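Local coordinates for uncharacterized protein (Pseudomonas aeruginosa UCBPP-PA14, PDB 3FD9), which acts as an anti-activator of type III secretion genes, very probably by disrupting self-association and DNA binding of the transcriptional activator ExsA, at residues T131-L136 with K163-T168; L124-L129 with E170-L175; Q37-R42 with Q71-A76. All blocks are in the same frame, centred on the assembly; numbering follows the deposited sequence.

Contact 1 of 3, residues T131-L136 with K163-T168; sequences TQSRQL and KCQART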
loop_
_atom_site.group_PDB
_atom_site.type_symbol
_atom_site.label_atom_id
_atom_site.label_comp_id
_atom_site.label_asym_id
_atom_site.label_seq_id
_atom_site.Cartn_x
_atom_site.Cartn_y
_atom_site.Cartn_z
ATOM N N THR A 131 11.681 13.337 -1.477
ATOM C CA THR A 131 11.980 12.510 -0.313
ATOM C C THR A 131 12.773 13.267 0.757
ATOM O O THR A 131 12.374 13.311 1.917
ATOM C CB THR A 131 12.789 11.270 -0.729
ATOM O OG1 THR A 131 12.035 10.505 -1.676
ATOM C CG2 THR A 131 13.120 10.409 0.483
ATOM N N GLN A 132 13.905 13.845 0.370
ATOM C CA GLN A 132 14.715 14.626 1.296
ATOM C C GLN A 132 13.870 15.720 1.923
ATOM O O GLN A 132 14.040 16.065 3.091
ATOM C CB GLN A 132 15.916 15.246 0.574
ATOM C CG GLN A 132 16.600 16.397 1.327
ATOM C CD GLN A 132 17.472 15.926 2.488
ATOM O OE1 GLN A 132 17.438 14.756 2.876
ATOM N NE2 GLN A 132 18.262 16.841 3.044
ATOM N N SER A 133 12.953 16.264 1.133
ATOM C CA SER A 133 12.056 17.308 1.609
ATOM C C SER A 133 11.121 16.745 2.670
ATOM O O SER A 133 11.032 17.276 3.778
ATOM C CB SER A 133 11.250 17.877 0.445
ATOM O OG SER A 133 10.541 19.033 0.842
ATOM N N ARG A 134 10.431 15.664 2.318
ATOM C CA ARG A 134 9.541 14.975 3.239
ATOM C C ARG A 134 10.286 14.663 4.523
ATOM O O ARG A 134 9.805 14.946 5.619
ATOM C CB ARG A 134 9.036 13.674 2.617
ATOM C CG ARG A 134 7.717 13.187 3.183
ATOM C CD ARG A 134 6.534 13.680 2.350
ATOM N NE ARG A 134 6.768 14.993 1.743
ATOM C CZ ARG A 134 6.446 16.156 2.307
ATOM N NH1 ARG A 134 5.870 16.183 3.503
ATOM N NH2 ARG A 134 6.701 17.294 1.672
ATOM N N GLN A 135 11.472 14.083 4.375
ATOM C CA GLN A 135 12.303 13.706 5.512
ATOM C C GLN A 135 12.561 14.872 6.453
ATOM O O GLN A 135 12.581 14.704 7.672
ATOM C CB GLN A 135 13.629 13.108 5.034
ATOM C CG GLN A 135 13.491 11.692 4.528
ATOM C CD GLN A 135 12.719 10.827 5.501
ATOM O OE1 GLN A 135 12.870 10.958 6.719
ATOM N NE2 GLN A 135 11.878 9.941 4.973
ATOM N N LEU A 136 12.757 16.053 5.883
ATOM C CA LEU A 136 13.000 17.242 6.687
ATOM C C LEU A 136 11.737 17.698 7.424
ATOM O O LEU A 136 11.824 18.318 8.482
ATOM C CB LEU A 136 13.556 18.376 5.821
ATOM C CG LEU A 136 14.952 18.192 5.222
ATOM C CD1 LEU A 136 15.282 19.344 4.286
ATOM C CD2 LEU A 136 16.000 18.073 6.313
ATOM N N LYS A 163 17.866 26.006 6.736
ATOM C CA LYS A 163 18.684 26.106 5.532
ATOM C C LYS A 163 18.607 24.835 4.685
ATOM O O LYS A 163 18.606 24.900 3.456
ATOM C CB LYS A 163 20.140 26.441 5.877
ATOM C CG LYS A 163 20.332 27.841 6.445
ATOM C CD LYS A 163 21.712 28.421 6.126
ATOM C CE LYS A 163 22.796 27.919 7.077
ATOM N NZ LYS A 163 23.325 26.579 6.702
ATOM N N CYS A 164 18.535 23.680 5.339
ATOM C CA CYS A 164 18.422 22.421 4.611
ATOM C C CYS A 164 17.175 22.421 3.746
ATOM O O CYS A 164 17.229 22.074 2.566
ATOM C CB CYS A 164 18.393 21.228 5.567
ATOM S SG CYS A 164 20.007 20.761 6.219
ATOM N N GLN A 165 16.053 22.811 4.340
ATOM C CA GLN A 165 14.789 22.853 3.621
ATOM C C GLN A 165 14.833 23.938 2.550
ATOM O O GLN A 165 14.380 23.731 1.425
ATOM C CB GLN A 165 13.623 23.091 4.583
ATOM C CG GLN A 165 12.252 22.935 3.941
ATOM C CD GLN A 165 11.927 21.492 3.591
ATOM O OE1 GLN A 165 11.813 20.638 4.471
ATOM N NE2 GLN A 165 11.765 21.216 2.300
ATOM N N ALA A 166 15.392 25.091 2.909
ATOM C CA ALA A 166 15.558 26.192 1.964
ATOM C C ALA A 166 16.363 25.747 0.745
ATOM O O ALA A 166 15.893 25.843 -0.384
ATOM C CB ALA A 166 16.224 27.387 2.641
ATOM N N ARG A 167 17.578 25.262 0.983
ATOM C CA ARG A 167 18.425 24.757 -0.088
ATOM C C ARG A 167 17.658 23.756 -0.941
ATOM O O ARG A 167 17.514 23.934 -2.150
ATOM C CB ARG A 167 19.683 24.101 0.484
ATOM C CG ARG A 167 20.484 23.290 -0.527
ATOM C CD ARG A 167 21.045 24.157 -1.649
ATOM N NE ARG A 167 21.906 25.226 -1.145
ATOM C CZ ARG A 167 21.595 26.519 -1.178
ATOM N NH1 ARG A 167 20.441 26.913 -1.702
ATOM N NH2 ARG A 167 22.440 27.421 -0.692
ATOM N N THR A 168 17.163 22.704 -0.301
ATOM C CA THR A 168 16.384 21.689 -0.993
ATOM C C THR A 168 15.337 22.359 -1.863
ATOM O O THR A 168 15.154 21.994 -3.018
ATOM C CB THR A 168 15.694 20.730 -0.006
ATOM O OG1 THR A 168 16.686 19.953 0.677
ATOM C CG2 THR A 168 14.752 19.797 -0.749
#
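Leu136 and Gln165 contribute the largest buried surfaces here, their side chains running past each other with opposite headings. Low on the leucine, Leu136 CB lies 3.2 Å from Gln165 OE1. Farther out, Leu136 CD1 rests 3.6 Å from Gln165 CA, while both methyls of Leu136 approach Cys164 CB. Gln165 sends CG anti to its backbone N and then bends at chi2 (70°), which turns the amide toward Ser133. There Gln165 NE2 donates to Ser133 OG at 2.9 Å, with an N-H...O angle of 150° and the acceptor close to the amide plane. One amide end is thus tied to serine while the other lies against leucine.

Thr168 adds the third large share. Thr168 OG1 donates to Cys164 O over 2.9 Å, from the face of that carbonyl opposite to the one used by Thr168 N. This bond holds chi1 of the threonine; in this rotamer Thr168 OG1 lies 3.6 Å from Gln132 CG, and CG2 points to Ser133 CB. Phe142 of a second subunit packs on Leu136. The segment axes approach to 10.0 Å at 156°, the near-antiparallel pairing characteristic of a long helical hairpin, here the hairpin domain of ExsD.

Contact 2 of 3, residues L124-L129 with E170-L175; sequences LSLVEL and EQVAEL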
loop_
_atom_site.group_PDB
_atom_site.type_symbol
_atom_site.label_atom_id
_atom_site.label_comp_id
_atom_site.label_asym_id
_atom_site.label_seq_id
_atom_site.Cartn_x
_atom_site.Cartn_y
_atom_site.Cartn_z
ATOM N N LEU A 124 14.257 11.970 -11.754
ATOM C CA LEU A 124 14.507 11.160 -10.571
ATOM C C LEU A 124 15.152 11.999 -9.476
ATOM O O LEU A 124 14.885 11.796 -8.295
ATOM C CB LEU A 124 15.348 9.925 -10.903
ATOM C CG LEU A 124 16.799 10.110 -11.329
ATOM C CD1 LEU A 124 17.704 10.192 -10.110
ATOM C CD2 LEU A 124 17.218 8.953 -12.225
ATOM N N SER A 125 15.984 12.956 -9.869
ATOM C CA SER A 125 16.575 13.868 -8.899
ATOM C C SER A 125 15.484 14.582 -8.113
ATOM O O SER A 125 15.621 14.806 -6.911
ATOM C CB SER A 125 17.489 14.887 -9.581
ATOM O OG SER A 125 18.637 14.260 -10.129
ATOM N N LEU A 126 14.403 14.946 -8.794
ATOM C CA LEU A 126 13.250 15.518 -8.113
ATOM C C LEU A 126 12.723 14.534 -7.084
ATOM O O LEU A 126 12.488 14.895 -5.930
ATOM C CB LEU A 126 12.141 15.873 -9.100
ATOM C CG LEU A 126 12.127 17.323 -9.578
ATOM C CD1 LEU A 126 10.815 17.635 -10.283
ATOM C CD2 LEU A 126 12.347 18.266 -8.404
ATOM N N VAL A 127 12.544 13.287 -7.507
ATOM C CA VAL A 127 12.034 12.252 -6.624
ATOM C C VAL A 127 12.851 12.198 -5.342
ATOM O O VAL A 127 12.294 12.176 -4.244
ATOM C CB VAL A 127 12.048 10.875 -7.300
ATOM C CG1 VAL A 127 11.644 9.796 -6.303
ATOM C CG2 VAL A 127 11.112 10.867 -8.506
ATOM N N GLU A 128 14.172 12.191 -5.480
ATOM C CA GLU A 128 15.049 12.131 -4.317
ATOM C C GLU A 128 15.018 13.439 -3.545
ATOM O O GLU A 128 15.256 13.468 -2.337
ATOM C CB GLU A 128 16.476 11.795 -4.740
ATOM C CG GLU A 128 16.625 10.383 -5.268
ATOM C CD GLU A 128 17.997 10.122 -5.861
ATOM O OE1 GLU A 128 18.962 10.818 -5.467
ATOM O OE2 GLU A 128 18.109 9.218 -6.719
ATOM N N LEU A 129 14.728 14.520 -4.256
ATOM C CA LEU A 129 14.644 15.834 -3.637
ATOM C C LEU A 129 13.339 15.981 -2.871
ATOM O O LEU A 129 13.275 16.695 -1.873
ATOM C CB LEU A 129 14.769 16.937 -4.689
ATOM C CG LEU A 129 16.196 17.312 -5.078
ATOM C CD1 LEU A 129 16.206 18.610 -5.862
ATOM C CD2 LEU A 129 17.040 17.440 -3.828
ATOM N N GLU A 170 15.363 25.342 -3.115
ATOM C CA GLU A 170 15.968 26.098 -4.206
ATOM C C GLU A 170 16.186 25.206 -5.414
ATOM O O GLU A 170 15.796 25.547 -6.527
ATOM C CB GLU A 170 17.309 26.704 -3.782
ATOM C CG GLU A 170 17.301 27.410 -2.432
ATOM C CD GLU A 170 16.570 28.744 -2.452
ATOM O OE1 GLU A 170 15.694 28.940 -3.325
ATOM O OE2 GLU A 170 16.871 29.596 -1.585
ATOM N N GLN A 171 16.818 24.058 -5.190
ATOM C CA GLN A 171 17.146 23.167 -6.292
ATOM C C GLN A 171 15.909 22.561 -6.928
ATOM O O GLN A 171 15.894 22.295 -8.123
ATOM C CB GLN A 171 18.142 22.084 -5.869
ATOM C CG GLN A 171 18.004 21.596 -4.446
ATOM C CD GLN A 171 19.321 21.069 -3.903
ATOM O OE1 GLN A 171 19.350 20.139 -3.093
ATOM N NE2 GLN A 171 20.424 21.659 -4.355
ATOM N N VAL A 172 14.865 22.347 -6.139
ATOM C CA VAL A 172 13.604 21.905 -6.714
ATOM C C VAL A 172 13.120 22.966 -7.706
ATOM O O VAL A 172 12.724 22.647 -8.827
ATOM C CB VAL A 172 12.531 21.629 -5.633
ATOM C CG1 VAL A 172 11.148 21.540 -6.257
ATOM C CG2 VAL A 172 12.848 20.346 -4.892
ATOM N N ALA A 173 13.179 24.229 -7.297
ATOM C CA ALA A 173 12.777 25.328 -8.165
ATOM C C ALA A 173 13.548 25.302 -9.477
ATOM O O ALA A 173 12.974 25.521 -10.544
ATOM C CB ALA A 173 12.977 26.660 -7.464
ATOM N N GLU A 174 14.850 25.039 -9.391
ATOM C CA GLU A 174 15.698 24.987 -10.577
ATOM C C GLU A 174 15.325 23.806 -11.463
ATOM O O GLU A 174 14.974 23.983 -12.630
ATOM C CB GLU A 174 17.175 24.912 -10.192
ATOM C CG GLU A 174 18.080 24.519 -11.348
ATOM C CD GLU A 174 19.554 24.533 -10.977
ATOM O OE1 GLU A 174 19.915 25.164 -9.958
ATOM O OE2 GLU A 174 20.356 23.912 -11.712
ATOM N N LEU A 175 15.414 22.602 -10.906
ATOM C CA LEU A 175 15.014 21.397 -11.622
ATOM C C LEU A 175 13.650 21.587 -12.283
ATOM O O LEU A 175 13.505 21.415 -13.493
ATOM C CB LEU A 175 14.972 20.198 -10.677
ATOM C CG LEU A 175 16.265 19.417 -10.439
ATOM C CD1 LEU A 175 16.836 18.921 -11.759
ATOM C CD2 LEU A 175 17.289 20.255 -9.694
#
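Leu129 and Val172 meet along their flanks, and the leucine can be traced outward from its root. Leu129 CB has Val172 CG2 as its neighbour, 3.9 Å away. Beyond the branch point, chi2 of -167° holds CD1 anti to CA and extends this methyl toward helix 157-189. Leu129 CD1 touches Gln171 CG at 3.8 Å, stays beside Val172 CG2, and has Leu175 CD2 at a looser 4.3 Å. The other methyl, Leu129 CD2, turns to the glutamine's amide end and lies 3.6 Å from Gln171 OE1. The leucine and glutamine side chains are roughly perpendicular, and the two methyls share the work, CD1 on the aliphatic part and CD2 on the amide oxygen.

Val172 divides its two methyls between two leucines. While CG2 serves Leu129, Val172 CG1 faces Leu126 CD2 at 4.1 Å. Leu126 CD2 also lies 4.0 Å from Leu175 CB, and Leu126 and Leu175 run alongside each other, pointing opposite ways. The contacts among Leu126, Leu129, Val172 and Leu175 are apolar, with the Gln171 amide oxygen beside Leu129.

Segments 124-129 and 170-175, on helices 119-147 and 157-189, run nearly antiparallel, their axes 10.3 Å apart at 157°. Helices of neighbouring subunits add to this pair: Arg145, from helix 119-147 of a second subunit, packs on Leu129 and Gln171, and Arg42, from helix 42-50 of a third, packs on Leu126.

Contact 3 of 3, residues Q37-R42 with Q71-A76; sequences QRMLPR and QILLCA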
loop_
_atom_site.group_PDB
_atom_site.type_symbol
_atom_site.label_atom_id
_atom_site.label_comp_id
_atom_site.label_asym_id
_atom_site.label_seq_id
_atom_site.Cartn_x
_atom_site.Cartn_y
_atom_site.Cartn_z
ATOM N N GLN A 37 9.833 -15.637 -0.239
ATOM C CA GLN A 37 10.903 -15.794 0.734
ATOM C C GLN A 37 11.077 -17.247 1.121
ATOM O O GLN A 37 12.186 -17.701 1.376
ATOM C CB GLN A 37 10.665 -14.931 1.964
ATOM C CG GLN A 37 11.129 -13.504 1.760
ATOM C CD GLN A 37 10.816 -12.594 2.931
ATOM O OE1 GLN A 37 9.904 -12.859 3.725
ATOM N NE2 GLN A 37 11.575 -11.502 3.044
ATOM N N ARG A 38 9.981 -17.989 1.152
ATOM C CA ARG A 38 10.034 -19.390 1.554
ATOM C C ARG A 38 10.623 -20.254 0.440
ATOM O O ARG A 38 11.348 -21.222 0.709
ATOM C CB ARG A 38 8.636 -19.876 1.941
ATOM C CG ARG A 38 8.544 -21.350 2.190
ATOM C CD ARG A 38 9.405 -21.759 3.378
ATOM N NE ARG A 38 8.960 -21.172 4.637
ATOM C CZ ARG A 38 9.563 -21.367 5.805
ATOM N NH1 ARG A 38 10.639 -22.134 5.876
ATOM N NH2 ARG A 38 9.095 -20.799 6.907
HETATM N N MSE A 39 10.313 -19.899 -0.806
HETATM C CA MSE A 39 10.623 -20.766 -1.934
HETATM C C MSE A 39 11.990 -20.480 -2.551
HETATM O O MSE A 39 12.669 -21.387 -3.047
HETATM C CB MSE A 39 9.531 -20.663 -2.996
HETATM C CG MSE A 39 8.161 -20.993 -2.473
HETATM SE SE MSE A 39 8.109 -22.744 -1.596
HETATM C CE MSE A 39 6.705 -22.386 -0.304
ATOM N N LEU A 40 12.384 -19.211 -2.521
ATOM C CA LEU A 40 13.650 -18.782 -3.082
ATOM C C LEU A 40 14.714 -18.663 -2.004
ATOM O O LEU A 40 14.487 -18.031 -0.968
ATOM C CB LEU A 40 13.488 -17.435 -3.784
ATOM C CG LEU A 40 12.685 -17.429 -5.079
ATOM C CD1 LEU A 40 12.916 -16.127 -5.834
ATOM C CD2 LEU A 40 13.077 -18.601 -5.946
ATOM N N PRO A 41 15.881 -19.276 -2.252
ATOM C CA PRO A 41 17.101 -19.129 -1.458
ATOM C C PRO A 41 17.450 -17.659 -1.317
ATOM O O PRO A 41 17.171 -16.892 -2.230
ATOM C CB PRO A 41 18.159 -19.807 -2.327
ATOM C CG PRO A 41 17.407 -20.775 -3.167
ATOM C CD PRO A 41 16.073 -20.167 -3.411
ATOM N N ARG A 42 18.058 -17.275 -0.203
ATOM C CA ARG A 42 18.421 -15.878 0.033
ATOM C C ARG A 42 19.162 -15.254 -1.154
ATOM O O ARG A 42 18.990 -14.072 -1.463
ATOM C CB ARG A 42 19.277 -15.768 1.294
ATOM C CG ARG A 42 19.491 -14.353 1.815
ATOM C CD ARG A 42 20.908 -14.216 2.394
ATOM N NE ARG A 42 21.421 -15.503 2.862
ATOM C CZ ARG A 42 22.356 -16.208 2.222
ATOM N NH1 ARG A 42 22.888 -15.745 1.090
ATOM N NH2 ARG A 42 22.769 -17.375 2.710
ATOM N N GLN A 71 6.012 -17.644 -12.567
ATOM C CA GLN A 71 7.129 -17.556 -13.502
ATOM C C GLN A 71 8.446 -17.316 -12.787
ATOM O O GLN A 71 9.467 -17.907 -13.132
ATOM C CB GLN A 71 6.894 -16.462 -14.538
ATOM C CG GLN A 71 5.950 -16.879 -15.663
ATOM C CD GLN A 71 6.499 -18.024 -16.507
ATOM O OE1 GLN A 71 7.635 -17.965 -16.995
ATOM N NE2 GLN A 71 5.692 -19.070 -16.687
ATOM N N ILE A 72 8.425 -16.447 -11.786
ATOM C CA ILE A 72 9.603 -16.233 -10.960
ATOM C C ILE A 72 10.085 -17.562 -10.392
ATOM O O ILE A 72 11.235 -17.946 -10.590
ATOM C CB ILE A 72 9.307 -15.269 -9.806
ATOM C CG1 ILE A 72 9.077 -13.865 -10.350
ATOM C CG2 ILE A 72 10.452 -15.272 -8.812
ATOM C CD1 ILE A 72 8.606 -12.878 -9.326
ATOM N N LEU A 73 9.194 -18.270 -9.704
ATOM C CA LEU A 73 9.542 -19.557 -9.107
ATOM C C LEU A 73 10.014 -20.549 -10.165
ATOM O O LEU A 73 10.889 -21.384 -9.916
ATOM C CB LEU A 73 8.358 -20.139 -8.329
ATOM C CG LEU A 73 7.895 -19.336 -7.110
ATOM C CD1 LEU A 73 6.952 -20.169 -6.280
ATOM C CD2 LEU A 73 9.066 -18.872 -6.263
ATOM N N LEU A 74 9.428 -20.449 -11.349
ATOM C CA LEU A 74 9.752 -21.351 -12.438
ATOM C C LEU A 74 11.181 -21.107 -12.895
ATOM O O LEU A 74 12.057 -21.965 -12.750
ATOM C CB LEU A 74 8.783 -21.122 -13.596
ATOM C CG LEU A 74 8.714 -22.196 -14.674
ATOM C CD1 LEU A 74 8.682 -23.572 -14.046
ATOM C CD2 LEU A 74 7.487 -21.974 -15.538
ATOM N N CYS A 75 11.404 -19.916 -13.439
ATOM C CA CYS A 75 12.702 -19.529 -13.956
ATOM C C CYS A 75 13.830 -19.693 -12.949
ATOM O O CYS A 75 14.964 -19.946 -13.334
ATOM C CB CYS A 75 12.659 -18.090 -14.446
ATOM S SG CYS A 75 11.561 -17.874 -15.847
ATOM N N ALA A 76 13.523 -19.551 -11.666
ATOM C CA ALA A 76 14.551 -19.597 -10.640
ATOM C C ALA A 76 14.987 -21.025 -10.349
ATOM O O ALA A 76 16.033 -21.251 -9.741
ATOM C CB ALA A 76 14.063 -18.927 -9.374
#
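Leu40 reaches helix 66-76 through its first torsion: chi1 of -70° puts CG anti to its own carbonyl carbon, and the methyls arrive at Leu73 and Ala76 although CB does not point straight at them. The backbone contributes too, since Leu40 is the first residue to leave helical geometry after helix 30-39, with psi at 130°. In Met39, a selenomethionine, a bend at chi2 (-54°) turns the selenium end off the interface, and the touching is done by the near part of the chain.

The two methyls of Leu40 divide the opposing surface. Leu40 CD2 lies 3.6 Å from Ala76 CB and 4.0 Å from Leu73 CD2, whereas Leu40 CD1 meets Ile72 CG2 at 4.0 Å, with the leucine and isoleucine side chains set nearly perpendicular. Leu73 uses both methyls on Met39: Leu73 CD2 approaches Met39 CB at 3.8 Å, and Leu73 CD1 approaches Met39 CG at 4.1 Å. Leu73 CD2 is consequently shared between Met39 and Leu40.

The nearest alpha carbons, CA of Leu40 and CA of Leu73, are 7.3 Å apart, a gap bridged by side chains. Leu45 of helix 42-50 also packs on Leu40, and Leu36 of helix 30-39 on Ile72 and Leu73. Trp193 of a second subunit packs on Met39, and Leu201 of that subunit on Leu73. With Pro41 at the N-cap position of helix 42-50, the arrangement is a short interhelical link packed on a third helix, part of the helical packing of the N-terminal domain of ExsD.

In the fold
Contacts 1 and 2 join the same two elements, helix 119-147 and helix 157-189, with centres about 10 Å apart; they touch where Thr168 CG2 lies 3.6 Å from Leu129 O. Contact 1, nearer the hairpin turn along the chain, is mostly buried and mixes a glutamine-serine hydrogen bond with leucine packing. Contact 2 lies at the surface and is mainly aliphatic, with a glutamine beside its leucines. Contact 3 is separate: its centre is about 39 Å from that of contact 1 and about 37 Å from that of contact 2, within the N-terminal domain. It is buried and apolar, built from a helix end instead of paired long helices. A second subunit reaches all three.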